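Local coordinates for RagB/SusD family nutrient uptake outer membrane protein (Bacteroides thetaiotaomicron, PDB 7KV2) that probably binds beta-glucan at the cell surface as a SusD-family lipoprotein of the outer membrane, serving glycan uptake, at residues M97-A102 with Y484-W489. Sequence-based numbering, arbitrary orientation.
Sequences MMNFEA and YRTNSW
Asn99 grips the 484-489 loop with both ends of its amide, OD1 on backbone N-H groups and ND2 on a side-chain hydroxyl. OD1 accepts from Thr486 N at 2.7 Å and from Asn487 N at 3.2 Å, the two N-H groups arriving from opposite faces of the carbonyl plane. ND2 gives one N-H to Thr486 OG1 at 3.0 Å, close to the amide plane; a second runs to Glu101 OE2, which it meets from above the carboxylate. In return Asn487 ND2 reaches Asn99 O at 2.9 Å in a nearly straight bond (171°). Without this amide, an alanine here would probably leave the Thr486 and Asn487 N-H groups and the Thr486 hydroxyl without these partners and free the loop at Thr486 and Asn487 to shift. Arg485, extended to CD and then bent at chi3 (-74°), grips Met98 O side-on: NE and NH2 converge on this one oxygen, at 3.0 and 2.9 Å, in the guanidinium plane. The guanidinium also lies nearly parallel to the Phe100 ring (planes 14° apart), with CZ of Phe100 over its face. Against one face of that ring sits Met98 O; on the opposite face Trp489 brings its CD1 edge in a T-shaped pair, centroids 5.0 Å apart. Further along, Met98 CE touches Tyr484 CB. Phe100, with positive phi, is the C' residue of the Schellman motif ending helix 92-98. In the second shell, Arg485 NH1 bonds to Ala78 O, Asp480 holds the backbone N of both Tyr484 and Arg485, and Tyr464 OH takes Trp489 NE1. The contact thus joins a helix C-terminus to the loop between helices 473-476 and 500-505, where the arginine's positive charge is likely to offset the negative end of the helix dipole.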
ATOM      1  N   MET A  97      16.891  -4.546   3.252  1.00 19.23           N
ATOM      2  CA  MET A  97      16.225  -3.247   3.063  1.00 19.58           C
ATOM      3  C   MET A  97      15.935  -2.598   4.426  1.00 19.64           C
ATOM      4  O   MET A  97      16.040  -1.368   4.558  1.00 18.79           O
ATOM      5  CB  MET A  97      14.889  -3.449   2.350  1.00 23.08           C
ATOM      6  CG  MET A  97      15.035  -3.853   0.915  1.00 23.90           C
ATOM      7  SD  MET A  97      13.472  -4.564   0.258  1.00 24.17           S
ATOM      8  CE  MET A  97      12.391  -3.146   0.408  1.00 22.49           C
ATOM      9  N   MET A  98      15.467  -3.398   5.377  1.00 19.92           N
ATOM     10  CA  MET A  98      15.050  -2.894   6.701  1.00 19.89           C
ATOM     11  C   MET A  98      16.259  -2.243   7.396  1.00 20.33           C
ATOM     12  O   MET A  98      16.077  -1.210   8.051  1.00 21.33           O
ATOM     13  CB  MET A  98      14.476  -4.038   7.543  1.00 19.06           C
ATOM     14  CG  MET A  98      14.224  -3.666   8.975  1.00 20.78           C
ATOM     15  SD  MET A  98      15.640  -3.982  10.059  1.00 24.20           S
ATOM     16  CE  MET A  98      14.899  -4.133  11.680  1.00 26.80           C
ATOM     17  N   ASN A  99      17.436  -2.843   7.249  1.00 21.03           N
ATOM     18  CA  ASN A  99      18.683  -2.363   7.895  1.00 21.12           C
ATOM     19  C   ASN A  99      19.494  -1.456   6.951  1.00 22.86           C
ATOM     20  O   ASN A  99      20.685  -1.241   7.235  1.00 22.70           O
ATOM     21  CB  ASN A  99      19.476  -3.571   8.404  1.00 24.10           C
ATOM     22  CG  ASN A  99      20.505  -3.182   9.436  1.00 24.51           C
ATOM     23  OD1 ASN A  99      20.288  -2.229  10.182  1.00 24.00           O
ATOM     24  ND2 ASN A  99      21.628  -3.897   9.446  1.00 26.12           N
ATOM     25  N   PHE A 100      18.888  -0.924   5.896  1.00 21.59           N
ATOM     26  CA  PHE A 100      19.484   0.066   4.951  1.00 25.11           C
ATOM     27  C   PHE A 100      20.816  -0.476   4.383  1.00 26.18           C
ATOM     28  O   PHE A 100      21.740   0.342   4.201  1.00 27.53           O
ATOM     29  CB  PHE A 100      19.659   1.425   5.647  1.00 23.99           C
ATOM     30  CG  PHE A 100      18.430   1.859   6.404  1.00 25.79           C
ATOM     31  CD1 PHE A 100      17.183   1.810   5.787  1.00 27.77           C
ATOM     32  CD2 PHE A 100      18.494   2.256   7.723  1.00 27.12           C
ATOM     33  CE1 PHE A 100      16.034   2.153   6.484  1.00 26.06           C
ATOM     34  CE2 PHE A 100      17.343   2.600   8.424  1.00 27.39           C
ATOM     35  CZ  PHE A 100      16.116   2.542   7.805  1.00 27.46           C
ATOM     36  N   GLU A 101      20.884  -1.770   4.084  1.00 22.68           N
ATOM     37  CA  GLU A 101      22.089  -2.458   3.528  1.00 25.68           C
ATOM     38  C   GLU A 101      21.684  -3.345   2.331  1.00 24.92           C
ATOM     39  O   GLU A 101      22.299  -4.410   2.106  1.00 23.49           O
ATOM     40  CB  GLU A 101      22.787  -3.194   4.676  1.00 25.36           C
ATOM     41  CG  GLU A 101      22.000  -4.320   5.312  1.00 27.89           C
ATOM     42  CD  GLU A 101      22.793  -5.154   6.302  1.00 33.26           C
ATOM     43  OE1 GLU A 101      23.979  -5.411   6.007  1.00 36.73           O
ATOM     44  OE2 GLU A 101      22.233  -5.589   7.330  1.00 30.94           O
ATOM     45  N   ALA A 102      20.612  -2.985   1.622  1.00 23.46           N
ATOM     46  CA  ALA A 102      20.214  -3.651   0.367  1.00 22.59           C
ATOM     47  C   ALA A 102      21.423  -3.626  -0.581  1.00 26.52           C
ATOM     48  O   ALA A 102      22.110  -2.603  -0.584  1.00 25.03           O
ATOM     49  CB  ALA A 102      19.069  -2.912  -0.258  1.00 23.86           C
ATOM     50  N   TYR A 484      18.610  -5.308  16.016  1.00 25.10           N
ATOM     51  CA  TYR A 484      17.958  -5.685  14.738  1.00 24.15           C
ATOM     52  C   TYR A 484      18.371  -4.676  13.685  1.00 23.65           C
ATOM     53  O   TYR A 484      19.095  -5.056  12.778  1.00 25.70           O
ATOM     54  CB  TYR A 484      16.447  -5.773  14.922  1.00 22.45           C
ATOM     55  CG  TYR A 484      15.967  -6.846  15.860  1.00 22.08           C
ATOM     56  CD1 TYR A 484      16.681  -8.011  16.098  1.00 24.62           C
ATOM     57  CD2 TYR A 484      14.719  -6.711  16.470  1.00 22.60           C
ATOM     58  CE1 TYR A 484      16.202  -8.974  16.973  1.00 23.37           C
ATOM     59  CE2 TYR A 484      14.231  -7.672  17.323  1.00 21.48           C
ATOM     60  CZ  TYR A 484      14.971  -8.808  17.567  1.00 23.45           C
ATOM     61  OH  TYR A 484      14.420  -9.740  18.392  1.00 25.31           O
ATOM     62  N   ARG A 485      17.941  -3.421  13.804  1.00 22.08           N
ATOM     63  CA  ARG A 485      18.484  -2.356  12.951  1.00 23.20           C
ATOM     64  C   ARG A 485      19.809  -1.887  13.588  1.00 24.30           C
ATOM     65  O   ARG A 485      19.796  -1.504  14.787  1.00 24.14           O
ATOM     66  CB  ARG A 485      17.478  -1.227  12.826  1.00 23.86           C
ATOM     67  CG  ARG A 485      17.983  -0.068  11.987  1.00 22.92           C
ATOM     68  CD  ARG A 485      16.892   0.932  11.664  1.00 22.10           C
ATOM     69  NE  ARG A 485      15.997   0.377  10.637  1.00 21.39           N
ATOM     70  CZ  ARG A 485      14.669   0.529  10.616  1.00 21.88           C
ATOM     71  NH1 ARG A 485      14.055   1.146  11.599  1.00 19.27           N
ATOM     72  NH2 ARG A 485      13.954  -0.009   9.635  1.00 22.47           N
ATOM     73  N   THR A 486      20.899  -1.950  12.823  1.00 26.31           N
ATOM     74  CA  THR A 486      22.265  -1.603  13.291  1.00 29.85           C
ATOM     75  C   THR A 486      22.788  -0.393  12.527  1.00 30.25           C
ATOM     76  O   THR A 486      23.857   0.108  12.919  1.00 27.92           O
ATOM     77  CB  THR A 486      23.229  -2.786  13.158  1.00 28.04           C
ATOM     78  OG1 THR A 486      23.332  -3.127  11.781  1.00 28.09           O
ATOM     79  CG2 THR A 486      22.829  -3.980  13.991  1.00 29.84           C
ATOM     80  N   ASN A 487      22.073   0.057  11.489  1.00 28.84           N
ATOM     81  CA  ASN A 487      22.431   1.249  10.683  1.00 29.54           C
ATOM     82  C   ASN A 487      21.438   2.366  10.934  1.00 30.84           C
ATOM     83  O   ASN A 487      20.312   2.095  11.374  1.00 30.19           O
ATOM     84  CB  ASN A 487      22.559   0.909   9.194  1.00 32.52           C
ATOM     85  CG  ASN A 487      23.673  -0.079   8.951  1.00 32.72           C
ATOM     86  OD1 ASN A 487      24.778   0.114   9.444  1.00 32.25           O
ATOM     87  ND2 ASN A 487      23.392  -1.168   8.261  1.00 25.15           N
ATOM     88  N   SER A 488      21.859   3.603  10.683  1.00 30.24           N
ATOM     89  CA  SER A 488      20.983   4.793  10.662  1.00 31.28           C
ATOM     90  C   SER A 488      20.591   5.100   9.226  1.00 30.38           C
ATOM     91  O   SER A 488      21.439   4.977   8.346  1.00 33.47           O
ATOM     92  CB  SER A 488      21.628   5.981  11.298  1.00 35.26           C
ATOM     93  OG  SER A 488      21.678   5.803  12.689  1.00 39.27           O
ATOM     94  N   TRP A 489      19.358   5.528   8.993  1.00 26.23           N
ATOM     95  CA  TRP A 489      18.954   6.031   7.660  1.00 26.33           C
ATOM     96  C   TRP A 489      19.760   7.295   7.325  1.00 26.62           C
ATOM     97  O   TRP A 489      19.930   8.117   8.209  1.00 26.45           O
ATOM     98  CB  TRP A 489      17.450   6.329   7.648  1.00 24.03           C
ATOM     99  CG  TRP A 489      16.891   6.584   6.292  1.00 24.01           C
ATOM    100  CD1 TRP A 489      16.336   5.654   5.458  1.00 23.74           C
ATOM    101  CD2 TRP A 489      16.820   7.845   5.602  1.00 24.56           C
ATOM    102  NE1 TRP A 489      15.913   6.254   4.307  1.00 24.23           N
ATOM    103  CE2 TRP A 489      16.196   7.591   4.362  1.00 23.87           C
ATOM    104  CE3 TRP A 489      17.213   9.154   5.900  1.00 23.81           C
ATOM    105  CZ2 TRP A 489      15.980   8.587   3.409  1.00 24.24           C
ATOM    106  CZ3 TRP A 489      16.979  10.145   4.968  1.00 23.74           C
ATOM    107  CH2 TRP A 489      16.374   9.864   3.741  1.00 26.19           C
TER